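Local coordinates for tyrosine-protein phosphatase YwqE (Bacillus subtilis, PDB 3QY7) that removes phosphate from phosphotyrosine residues of the proteins YwqD, YwqF and Ssb, as a manganese-dependent tyrosine phosphatase with a TIM-barrel fold, at residues R35-T40 with I71-L76; E80-G85 with L106-F111; F111-R116 with N140-E145. One frame throughout, in Å; residues are numbered along the deposited sequence.

Interaction 1 (R35-T40 with I71-L76); sequences RTIIAT and IPLHVL
The carbonyl oxygen Arg35 O takes hydrogen bonds from two donors, His74 N at 3.0 Å and a water molecule at 2.9 Å; the same water gives a weak hydrogen bond to Pro72 O. From there the two segments run on together as parallel strands, 36-38 and 74-76, their directions 21° apart. Ile37 is bonded through both its backbone groups, Ile37 N to His74 O at 2.9 Å and Leu76 N to Ile37 O at 2.8 Å, and Ala39 N closes the ladder on Leu76 O. These are neighbouring strands of the TIM barrel, joined by the helical excursion that includes helix 52-68, and strand 2-3 pairs with the other edge of 36-38. Ile37 and Val75 share one face, and Leu73 and Ala39, just beyond the strands, reach them: Ile37 CD1 lies 3.7 Å from Leu73 CD2, and Ala39 CB meets Val75 CG1 at the same separation. Branched and small apolar groups suit this buried place, where Ala29 of helix 19-31 and Leu62 and Leu66 of helix 52-68 also pack. On the other face Thr36 turns its methyl to the neighbour: with CG2 anti to the backbone N, it rests against Leu76 CD1. At the exposed end Arg35 bends at chi2 and chi3 (-56° and -71°), which brings the guanidinium back beside Pro72, whose CG lies at its edge, with NH2 3.3 Å from Pro72 CB.

Interaction 2 (E80-G85 with L106-F111); sequences EIRIYG and LIEFPF. With FE (Fe (III) ion), chain B; FE (Fe (III) ion), chain C.
Glu108, Glu80 and Arg82 carry this contact between strands 80-82 and 104-108, a parallel pair within a beta-alpha-beta unit of the TIM barrel whose connection includes helix 87-92. Both glutamates point to the metal-bearing face. Glu80 is fully extended, CG anti to the backbone N (chi1 180°), and its carboxylate bridges two iron ions: OE2 binds one at 2.1 Å and OE1 the other. A water also bridges the two irons. Glu108 OE1 joins the first iron, also at 2.1 Å, and comes within 2.9 Å of Glu80 OE2; two carboxylate oxygens can sit this close because they share the cation. His136 completes the protein ligands of that iron, while His5, His7 and Asp194 bind the second. Arg82 NE makes a salt bridge of 2.8 Å to Glu108 OE2; its N-H is nearly straight (173°) and meets OE2 from above the carboxylate, 52° out of plane. Arginine suits the place because its long chain, bent at chi2 and chi3, reaches OE2 while iron holds OE1. Just past the strand, Ile83 sets CD1 at the edge of the Phe109 ring and CG2 against Pro110 CD. A water accepts from Arg82 NH2 and donates to Glu108 OE1, each bond 2.7 Å long.

Interaction 3 (F111-R116 with N140-E145); sequences FDHVPR and NREIRE
Phe111, Asp112 and His113 run alongside Asn140, Arg141 and Glu142, with Phe111 CA 4.9 Å from Asn140 CA, and a backbone hydrogen bond, Arg141 N to Phe111 O at 2.8 Å, ties the loop to the first turn of helix 141-145. This is helix N-capping in a loop of the TIM barrel: Asn140, the N-cap, accepts from Ile143 N at OD1, in the amide plane and on a lone pair. Asparagine suits the N-cap because its short side chain puts an acceptor at the Ile143 amide, while ND2 remains as a donor and makes a weak bond of 3.4 Å to His113 O. Glu142, in the first turn, stretches out with CG anti to the backbone N (chi1 -166°) and brings OE1 to Val114 N at 2.9 Å, on the anti side, 32° out of the carboxylate plane; the nearby helix N terminus would tend to stabilise its negative charge. Val114 CG2 lies against Ile143 CG1 at 3.9 Å, where Phe109 and Phe178 add to the apolar cluster. Arg141 lies beside Phe111, their planes 53° apart, with Phe111 CE1 over one guanidinium face. One water accepts a weak bond from Arg141 NE and donates to Asp112 O at 2.7 Å; another donates to Val114 O and to Glu142 OE1 at 2.8 Å.

How the interactions relate
From the N terminus, interaction 1 comes first, closing the excursion between strands 36-38 and 74-76 that contains helix 52-68. Strand 80-82 then follows 74-76, and interaction 2 closes the next crossover, through helix 87-92 to strand 104-108. Interaction 3 begins at Phe111, which it shares with interaction 2, and closes a third loop through helix 118-127 and strand 131-135 to helix 141-145. The three loops succeed one another without nesting or crossing. Interactions 1 and 2 meet where Thr40 packs on Glu80 and Leu106, joining the two barrel strand groups near the metals. Between interactions 2 and 3, Phe109 packs on Val114 and Ile83 on Pro115. The centres of interactions 1 and 3 are about 30 Å apart.

Interaction 1 (R35-T40 with I71-L76)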
loop_
_atom_site.group_PDB
_atom_site.type_symbol
_atom_site.label_atom_id
_atom_site.label_comp_id
_atom_site.label_asym_id
_atom_site.label_seq_id
_atom_site.Cartn_x
_atom_site.Cartn_y
_atom_site.Cartn_z
ATOM N N ARG A 35 7.501 8.268 10.184
ATOM C CA ARG A 35 7.524 9.742 10.201
ATOM C C ARG A 35 6.673 10.317 9.081
ATOM O O ARG A 35 6.293 11.489 9.116
ATOM C CB ARG A 35 8.950 10.310 10.026
ATOM C CG ARG A 35 10.106 9.484 10.573
ATOM C CD ARG A 35 9.984 9.153 12.046
ATOM N NE ARG A 35 10.184 10.307 12.922
ATOM C CZ ARG A 35 9.229 10.878 13.655
ATOM N NH1 ARG A 35 7.980 10.419 13.625
ATOM N NH2 ARG A 35 9.534 11.914 14.428
ATOM N N THR A 36 6.400 9.491 8.073
ATOM C CA THR A 36 5.731 9.971 6.879
ATOM C C THR A 36 4.716 8.922 6.458
ATOM O O THR A 36 5.072 7.749 6.363
ATOM C CB THR A 36 6.727 10.202 5.734
ATOM O OG1 THR A 36 7.823 11.017 6.202
ATOM C CG2 THR A 36 6.041 10.879 4.542
ATOM N N ILE A 37 3.475 9.346 6.210
ATOM C CA ILE A 37 2.427 8.450 5.736
ATOM C C ILE A 37 1.898 8.974 4.426
ATOM O O ILE A 37 1.569 10.151 4.318
ATOM C CB ILE A 37 1.253 8.335 6.748
ATOM C CG1 ILE A 37 1.729 7.569 7.988
ATOM C CG2 ILE A 37 0.040 7.644 6.066
ATOM C CD1 ILE A 37 0.710 7.441 9.110
ATOM N N ILE A 38 1.816 8.106 3.420
ATOM C CA ILE A 38 1.044 8.474 2.248
ATOM C C ILE A 38 -0.392 8.010 2.511
ATOM O O ILE A 38 -0.659 6.800 2.576
ATOM C CB ILE A 38 1.577 7.848 0.951
ATOM C CG1 ILE A 38 3.060 8.179 0.777
ATOM C CG2 ILE A 38 0.758 8.342 -0.237
ATOM C CD1 ILE A 38 3.716 7.482 -0.468
ATOM N N ALA A 39 -1.295 8.957 2.713
ATOM C CA ALA A 39 -2.706 8.592 2.928
ATOM C C ALA A 39 -3.246 8.042 1.636
ATOM O O ALA A 39 -3.015 8.616 0.564
ATOM C CB ALA A 39 -3.512 9.766 3.373
ATOM N N THR A 40 -3.930 6.890 1.721
ATOM C CA THR A 40 -4.461 6.233 0.524
ATOM C C THR A 40 -5.938 5.885 0.714
ATOM O O THR A 40 -6.291 4.689 0.718
ATOM C CB THR A 40 -3.691 4.962 0.180
ATOM O OG1 THR A 40 -3.697 4.078 1.307
ATOM C CG2 THR A 40 -2.251 5.294 -0.170
ATOM N N ILE A 71 2.536 16.339 17.102
ATOM C CA ILE A 71 2.827 14.970 16.648
ATOM C C ILE A 71 3.731 15.017 15.407
ATOM O O ILE A 71 3.358 15.614 14.395
ATOM C CB ILE A 71 1.530 14.189 16.353
ATOM C CG1 ILE A 71 0.659 14.120 17.618
ATOM C CG2 ILE A 71 1.877 12.779 15.790
ATOM C CD1 ILE A 71 -0.773 13.677 17.382
ATOM N N PRO A 72 4.934 14.396 15.480
ATOM C CA PRO A 72 5.894 14.498 14.369
ATOM C C PRO A 72 5.577 13.490 13.261
ATOM O O PRO A 72 6.287 12.511 13.077
ATOM C CB PRO A 72 7.232 14.193 15.045
ATOM C CG PRO A 72 6.867 13.313 16.207
ATOM C CD PRO A 72 5.486 13.657 16.630
ATOM N N LEU A 73 4.501 13.742 12.543
ATOM C CA LEU A 73 4.123 12.926 11.414
ATOM C C LEU A 73 3.646 13.771 10.249
ATOM O O LEU A 73 2.883 14.638 10.453
ATOM C CB LEU A 73 3.032 11.963 11.800
ATOM C CG LEU A 73 2.749 10.964 10.680
ATOM C CD1 LEU A 73 3.274 9.693 10.923
ATOM C CD2 LEU A 73 1.370 10.934 10.189
ATOM N N HIS A 74 4.087 13.459 9.041
ATOM C CA HIS A 74 3.677 14.203 7.840
ATOM C C HIS A 74 2.868 13.292 6.933
ATOM O O HIS A 74 3.312 12.189 6.597
ATOM C CB HIS A 74 4.938 14.728 7.138
ATOM C CG HIS A 74 4.702 15.562 5.908
ATOM N ND1 HIS A 74 3.629 16.414 5.746
ATOM C CD2 HIS A 74 5.479 15.736 4.812
ATOM C CE1 HIS A 74 3.732 17.036 4.586
ATOM N NE2 HIS A 74 4.850 16.650 4.005
ATOM N N VAL A 75 1.665 13.749 6.584
ATOM C CA VAL A 75 0.747 13.020 5.715
ATOM C C VAL A 75 0.800 13.614 4.299
ATOM O O VAL A 75 0.636 14.830 4.104
ATOM C CB VAL A 75 -0.699 13.064 6.268
ATOM C CG1 VAL A 75 -1.614 12.215 5.402
ATOM C CG2 VAL A 75 -0.716 12.541 7.702
ATOM N N LEU A 76 1.054 12.736 3.327
ATOM C CA LEU A 76 1.078 13.087 1.914
ATOM C C LEU A 76 -0.122 12.464 1.173
ATOM O O LEU A 76 -0.719 11.484 1.644
ATOM C CB LEU A 76 2.396 12.625 1.290
ATOM C CG LEU A 76 3.598 13.404 1.837
ATOM C CD1 LEU A 76 4.868 12.708 1.422
ATOM C CD2 LEU A 76 3.576 14.844 1.342
HETATM O O HOH W 1 7.616 13.818 10.317
#

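Interaction 2 (E80-G85 with L106-F111)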
loop_
_atom_site.group_PDB
_atom_site.type_symbol
_atom_site.label_atom_id
_atom_site.label_comp_id
_atom_site.label_asym_id
_atom_site.label_seq_id
_atom_site.Cartn_x
_atom_site.Cartn_y
_atom_site.Cartn_z
ATOM N N GLU A 80 -6.097 4.591 -2.647
ATOM C CA GLU A 80 -6.140 3.174 -2.974
ATOM C C GLU A 80 -7.227 3.037 -4.041
ATOM O O GLU A 80 -8.392 3.376 -3.804
ATOM C CB GLU A 80 -6.479 2.318 -1.743
ATOM C CG GLU A 80 -6.534 0.800 -2.110
ATOM C CD GLU A 80 -6.842 -0.110 -0.940
ATOM O OE1 GLU A 80 -7.029 0.390 0.164
ATOM O OE2 GLU A 80 -6.873 -1.331 -1.147
ATOM N N ILE A 81 -6.822 2.585 -5.219
ATOM C CA ILE A 81 -7.726 2.571 -6.385
ATOM C C ILE A 81 -8.130 1.140 -6.741
ATOM O O ILE A 81 -7.345 0.377 -7.282
ATOM C CB ILE A 81 -7.048 3.251 -7.595
ATOM C CG1 ILE A 81 -6.568 4.658 -7.205
ATOM C CG2 ILE A 81 -8.004 3.265 -8.820
ATOM C CD1 ILE A 81 -5.625 5.307 -8.218
ATOM N N ARG A 82 -9.371 0.786 -6.426
ATOM C CA ARG A 82 -9.918 -0.478 -6.894
ATOM C C ARG A 82 -9.900 -0.454 -8.414
ATOM O O ARG A 82 -10.450 0.468 -9.028
ATOM C CB ARG A 82 -11.343 -0.662 -6.381
ATOM C CG ARG A 82 -12.063 -1.892 -6.949
ATOM C CD ARG A 82 -11.510 -3.188 -6.336
ATOM N NE ARG A 82 -11.709 -3.241 -4.888
ATOM C CZ ARG A 82 -12.843 -3.605 -4.295
ATOM N NH1 ARG A 82 -13.900 -3.962 -5.029
ATOM N NH2 ARG A 82 -12.921 -3.617 -2.967
ATOM N N ILE A 83 -9.284 -1.473 -9.007
ATOM C CA ILE A 83 -9.079 -1.526 -10.453
ATOM C C ILE A 83 -10.397 -1.347 -11.199
ATOM O O ILE A 83 -11.436 -1.825 -10.762
ATOM C CB ILE A 83 -8.361 -2.844 -10.864
ATOM C CG1 ILE A 83 -7.819 -2.780 -12.300
ATOM C CG2 ILE A 83 -9.245 -4.076 -10.591
ATOM C CD1 ILE A 83 -6.847 -3.912 -12.641
ATOM N N TYR A 84 -10.336 -0.597 -12.291
ATOM C CA TYR A 84 -11.457 -0.491 -13.236
ATOM C C TYR A 84 -10.882 -0.156 -14.596
ATOM O O TYR A 84 -9.702 0.169 -14.709
ATOM C CB TYR A 84 -12.539 0.503 -12.769
ATOM C CG TYR A 84 -12.115 1.951 -12.667
ATOM C CD1 TYR A 84 -11.417 2.416 -11.551
ATOM C CD2 TYR A 84 -12.434 2.865 -13.669
ATOM C CE1 TYR A 84 -11.043 3.743 -11.447
ATOM C CE2 TYR A 84 -12.060 4.198 -13.575
ATOM C CZ TYR A 84 -11.357 4.633 -12.456
ATOM O OH TYR A 84 -10.989 5.960 -12.351
ATOM N N GLY A 85 -11.704 -0.275 -15.638
ATOM C CA GLY A 85 -11.191 -0.228 -17.006
ATOM C C GLY A 85 -10.552 1.085 -17.425
ATOM O O GLY A 85 -9.651 1.093 -18.261
ATOM N N LEU A 106 -1.344 2.969 -6.610
ATOM C CA LEU A 106 -1.806 1.839 -5.782
ATOM C C LEU A 106 -3.120 1.302 -6.315
ATOM O O LEU A 106 -4.154 1.953 -6.219
ATOM C CB LEU A 106 -1.934 2.283 -4.313
ATOM C CG LEU A 106 -2.260 1.169 -3.302
ATOM C CD1 LEU A 106 -1.144 0.139 -3.233
ATOM C CD2 LEU A 106 -2.530 1.778 -1.939
ATOM N N ILE A 107 -3.037 0.111 -6.906
ATOM C CA ILE A 107 -4.165 -0.539 -7.560
ATOM C C ILE A 107 -4.536 -1.776 -6.757
ATOM O O ILE A 107 -3.679 -2.622 -6.490
ATOM C CB ILE A 107 -3.778 -0.951 -9.002
ATOM C CG1 ILE A 107 -3.343 0.270 -9.827
ATOM C CG2 ILE A 107 -4.933 -1.711 -9.702
ATOM C CD1 ILE A 107 -4.407 1.310 -10.027
ATOM N N GLU A 108 -5.811 -1.874 -6.406
ATOM C CA GLU A 108 -6.334 -2.981 -5.611
ATOM C C GLU A 108 -7.265 -3.816 -6.472
ATOM O O GLU A 108 -8.175 -3.273 -7.091
ATOM C CB GLU A 108 -7.121 -2.432 -4.424
ATOM C CG GLU A 108 -7.616 -3.496 -3.449
ATOM C CD GLU A 108 -8.832 -3.058 -2.661
ATOM O OE1 GLU A 108 -8.929 -3.406 -1.463
ATOM O OE2 GLU A 108 -9.702 -2.357 -3.212
ATOM N N PHE A 109 -7.021 -5.125 -6.490
ATOM C CA PHE A 109 -7.929 -6.104 -7.115
ATOM C C PHE A 109 -9.112 -6.377 -6.189
ATOM O O PHE A 109 -8.969 -6.364 -4.978
ATOM C CB PHE A 109 -7.198 -7.431 -7.382
ATOM C CG PHE A 109 -6.010 -7.328 -8.306
ATOM C CD1 PHE A 109 -5.996 -6.426 -9.374
ATOM C CD2 PHE A 109 -4.909 -8.157 -8.125
ATOM C CE1 PHE A 109 -4.898 -6.348 -10.226
ATOM C CE2 PHE A 109 -3.801 -8.105 -8.981
ATOM C CZ PHE A 109 -3.793 -7.182 -10.050
ATOM N N PRO A 110 -10.291 -6.661 -6.762
ATOM C CA PRO A 110 -11.353 -7.213 -5.935
ATOM C C PRO A 110 -10.846 -8.453 -5.201
ATOM O O PRO A 110 -9.977 -9.161 -5.711
ATOM C CB PRO A 110 -12.420 -7.600 -6.961
ATOM C CG PRO A 110 -11.709 -7.720 -8.243
ATOM C CD PRO A 110 -10.640 -6.671 -8.188
ATOM N N PHE A 111 -11.385 -8.727 -4.018
ATOM C CA PHE A 111 -10.787 -9.735 -3.145
ATOM C C PHE A 111 -10.778 -11.159 -3.728
ATOM O O PHE A 111 -9.958 -11.985 -3.338
ATOM C CB PHE A 111 -11.455 -9.731 -1.765
ATOM C CG PHE A 111 -12.611 -10.689 -1.646
ATOM C CD1 PHE A 111 -12.471 -11.878 -0.931
ATOM C CD2 PHE A 111 -13.829 -10.412 -2.258
ATOM C CE1 PHE A 111 -13.535 -12.772 -0.810
ATOM C CE2 PHE A 111 -14.903 -11.304 -2.154
ATOM C CZ PHE A 111 -14.754 -12.486 -1.425
HETATM FE FE FE B . -7.562 -2.901 0.065
HETATM FE FE FE C . -6.337 -0.327 2.074
HETATM O O HOH W 2 -11.530 -3.215 -0.644
HETATM O O HOH W 3 -8.541 -4.408 1.390
HETATM O O HOH W 4 -6.355 -2.122 1.535
#

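Interaction 3 (F111-R116 with N140-E145)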
loop_
_atom_site.group_PDB
_atom_site.type_symbol
_atom_site.label_atom_id
_atom_site.label_comp_id
_atom_site.label_asym_id
_atom_site.label_seq_id
_atom_site.Cartn_x
_atom_site.Cartn_y
_atom_site.Cartn_z
ATOM N N PHE A 111 -11.385 -8.727 -4.018
ATOM C CA PHE A 111 -10.787 -9.735 -3.145
ATOM C C PHE A 111 -10.778 -11.159 -3.728
ATOM O O PHE A 111 -9.958 -11.985 -3.338
ATOM C CB PHE A 111 -11.455 -9.731 -1.765
ATOM C CG PHE A 111 -12.611 -10.689 -1.646
ATOM C CD1 PHE A 111 -12.471 -11.878 -0.931
ATOM C CD2 PHE A 111 -13.829 -10.412 -2.258
ATOM C CE1 PHE A 111 -13.535 -12.772 -0.810
ATOM C CE2 PHE A 111 -14.903 -11.304 -2.154
ATOM C CZ PHE A 111 -14.754 -12.486 -1.425
ATOM N N ASP A 112 -11.684 -11.424 -4.666
ATOM C CA ASP A 112 -11.964 -12.791 -5.110
ATOM C C ASP A 112 -11.226 -13.223 -6.372
ATOM O O ASP A 112 -11.069 -14.420 -6.613
ATOM C CB ASP A 112 -13.474 -12.990 -5.302
ATOM C CG ASP A 112 -14.054 -12.076 -6.366
ATOM O OD1 ASP A 112 -13.871 -10.847 -6.266
ATOM O OD2 ASP A 112 -14.696 -12.579 -7.311
ATOM N N HIS A 113 -10.792 -12.268 -7.193
ATOM C CA HIS A 113 -10.130 -12.627 -8.454
ATOM C C HIS A 113 -9.228 -11.523 -8.972
ATOM O O HIS A 113 -9.323 -10.370 -8.530
ATOM C CB HIS A 113 -11.168 -12.989 -9.532
ATOM C CG HIS A 113 -11.956 -11.818 -10.029
ATOM N ND1 HIS A 113 -11.847 -11.338 -11.317
ATOM C CD2 HIS A 113 -12.856 -11.022 -9.406
ATOM C CE1 HIS A 113 -12.648 -10.298 -11.467
ATOM N NE2 HIS A 113 -13.273 -10.085 -10.323
ATOM N N VAL A 114 -8.363 -11.891 -9.912
ATOM C CA VAL A 114 -7.565 -10.925 -10.655
ATOM C C VAL A 114 -8.271 -10.691 -11.987
ATOM O O VAL A 114 -8.366 -11.618 -12.798
ATOM C CB VAL A 114 -6.133 -11.427 -10.889
ATOM C CG1 VAL A 114 -5.337 -10.423 -11.721
ATOM C CG2 VAL A 114 -5.433 -11.677 -9.552
ATOM N N PRO A 115 -8.785 -9.463 -12.213
ATOM C CA PRO A 115 -9.461 -9.171 -13.481
ATOM C C PRO A 115 -8.571 -9.511 -14.676
ATOM O O PRO A 115 -7.350 -9.300 -14.637
ATOM C CB PRO A 115 -9.722 -7.667 -13.395
ATOM C CG PRO A 115 -9.869 -7.418 -11.926
ATOM C CD PRO A 115 -8.817 -8.298 -11.303
ATOM N N ARG A 116 -9.182 -10.054 -15.731
ATOM C CA ARG A 116 -8.430 -10.545 -16.878
ATOM C C ARG A 116 -7.658 -9.436 -17.596
ATOM O O ARG A 116 -6.608 -9.697 -18.166
ATOM C CB ARG A 116 -9.363 -11.262 -17.859
ATOM C CG ARG A 116 -10.092 -12.465 -17.274
ATOM C CD ARG A 116 -9.370 -13.783 -17.552
ATOM N NE ARG A 116 -9.547 -14.240 -18.933
ATOM C CZ ARG A 116 -10.611 -14.901 -19.388
ATOM N NH1 ARG A 116 -11.626 -15.194 -18.578
ATOM N NH2 ARG A 116 -10.668 -15.267 -20.665
ATOM N N ASN A 140 -5.622 -11.631 -1.683
ATOM C CA ASN A 140 -6.438 -11.958 -2.849
ATOM C C ASN A 140 -6.635 -13.475 -2.970
ATOM O O ASN A 140 -5.662 -14.227 -3.036
ATOM C CB ASN A 140 -5.787 -11.411 -4.122
ATOM C CG ASN A 140 -6.641 -11.630 -5.343
ATOM O OD1 ASN A 140 -6.588 -12.690 -5.959
ATOM N ND2 ASN A 140 -7.423 -10.621 -5.709
ATOM N N ARG A 141 -7.896 -13.900 -3.017
ATOM C CA ARG A 141 -8.239 -15.331 -3.053
ATOM C C ARG A 141 -7.620 -16.066 -4.245
ATOM O O ARG A 141 -7.085 -17.165 -4.081
ATOM C CB ARG A 141 -9.758 -15.545 -3.042
ATOM C CG ARG A 141 -10.194 -16.897 -2.436
ATOM C CD ARG A 141 -11.393 -17.549 -3.140
ATOM N NE ARG A 141 -12.502 -16.631 -3.401
ATOM C CZ ARG A 141 -13.567 -16.475 -2.617
ATOM N NH1 ARG A 141 -13.693 -17.168 -1.493
ATOM N NH2 ARG A 141 -14.515 -15.610 -2.961
ATOM N N GLU A 142 -7.696 -15.470 -5.438
ATOM C CA GLU A 142 -7.116 -16.093 -6.634
ATOM C C GLU A 142 -5.590 -16.176 -6.638
ATOM O O GLU A 142 -5.015 -17.177 -7.078
ATOM C CB GLU A 142 -7.615 -15.428 -7.922
ATOM C CG GLU A 142 -7.293 -16.258 -9.156
ATOM C CD GLU A 142 -7.945 -15.768 -10.437
ATOM O OE1 GLU A 142 -8.604 -14.699 -10.450
ATOM O OE2 GLU A 142 -7.783 -16.483 -11.455
ATOM N N ILE A 143 -4.913 -15.126 -6.169
ATOM C CA ILE A 143 -3.465 -15.202 -6.046
ATOM C C ILE A 143 -3.079 -16.293 -5.039
ATOM O O ILE A 143 -2.117 -17.025 -5.250
ATOM C CB ILE A 143 -2.843 -13.838 -5.656
ATOM C CG1 ILE A 143 -2.973 -12.857 -6.820
ATOM C CG2 ILE A 143 -1.396 -14.002 -5.240
ATOM C CD1 ILE A 143 -2.662 -11.401 -6.453
ATOM N N ARG A 144 -3.836 -16.385 -3.953
ATOM C CA ARG A 144 -3.642 -17.418 -2.932
ATOM C C ARG A 144 -3.781 -18.824 -3.539
ATOM O O ARG A 144 -2.980 -19.715 -3.260
ATOM C CB ARG A 144 -4.657 -17.202 -1.807
ATOM C CG ARG A 144 -4.599 -18.181 -0.647
ATOM C CD ARG A 144 -3.696 -17.692 0.475
ATOM N NE ARG A 144 -3.860 -18.546 1.646
ATOM C CZ ARG A 144 -4.569 -18.229 2.727
ATOM N NH1 ARG A 144 -5.174 -17.045 2.831
ATOM N NH2 ARG A 144 -4.660 -19.102 3.717
ATOM N N GLU A 145 -4.790 -18.997 -4.383
ATOM C CA GLU A 145 -5.024 -20.271 -5.069
ATOM C C GLU A 145 -4.045 -20.535 -6.220
ATOM O O GLU A 145 -3.697 -21.687 -6.519
ATOM C CB GLU A 145 -6.472 -20.319 -5.556
ATOM C CG GLU A 145 -7.471 -20.539 -4.417
ATOM C CD GLU A 145 -8.891 -20.095 -4.749
ATOM O OE1 GLU A 145 -9.146 -19.659 -5.898
ATOM O OE2 GLU A 145 -9.760 -20.180 -3.847
HETATM O O HOH W 5 -11.624 -17.079 -6.407
HETATM O O HOH W 6 -9.807 -14.268 -12.965
#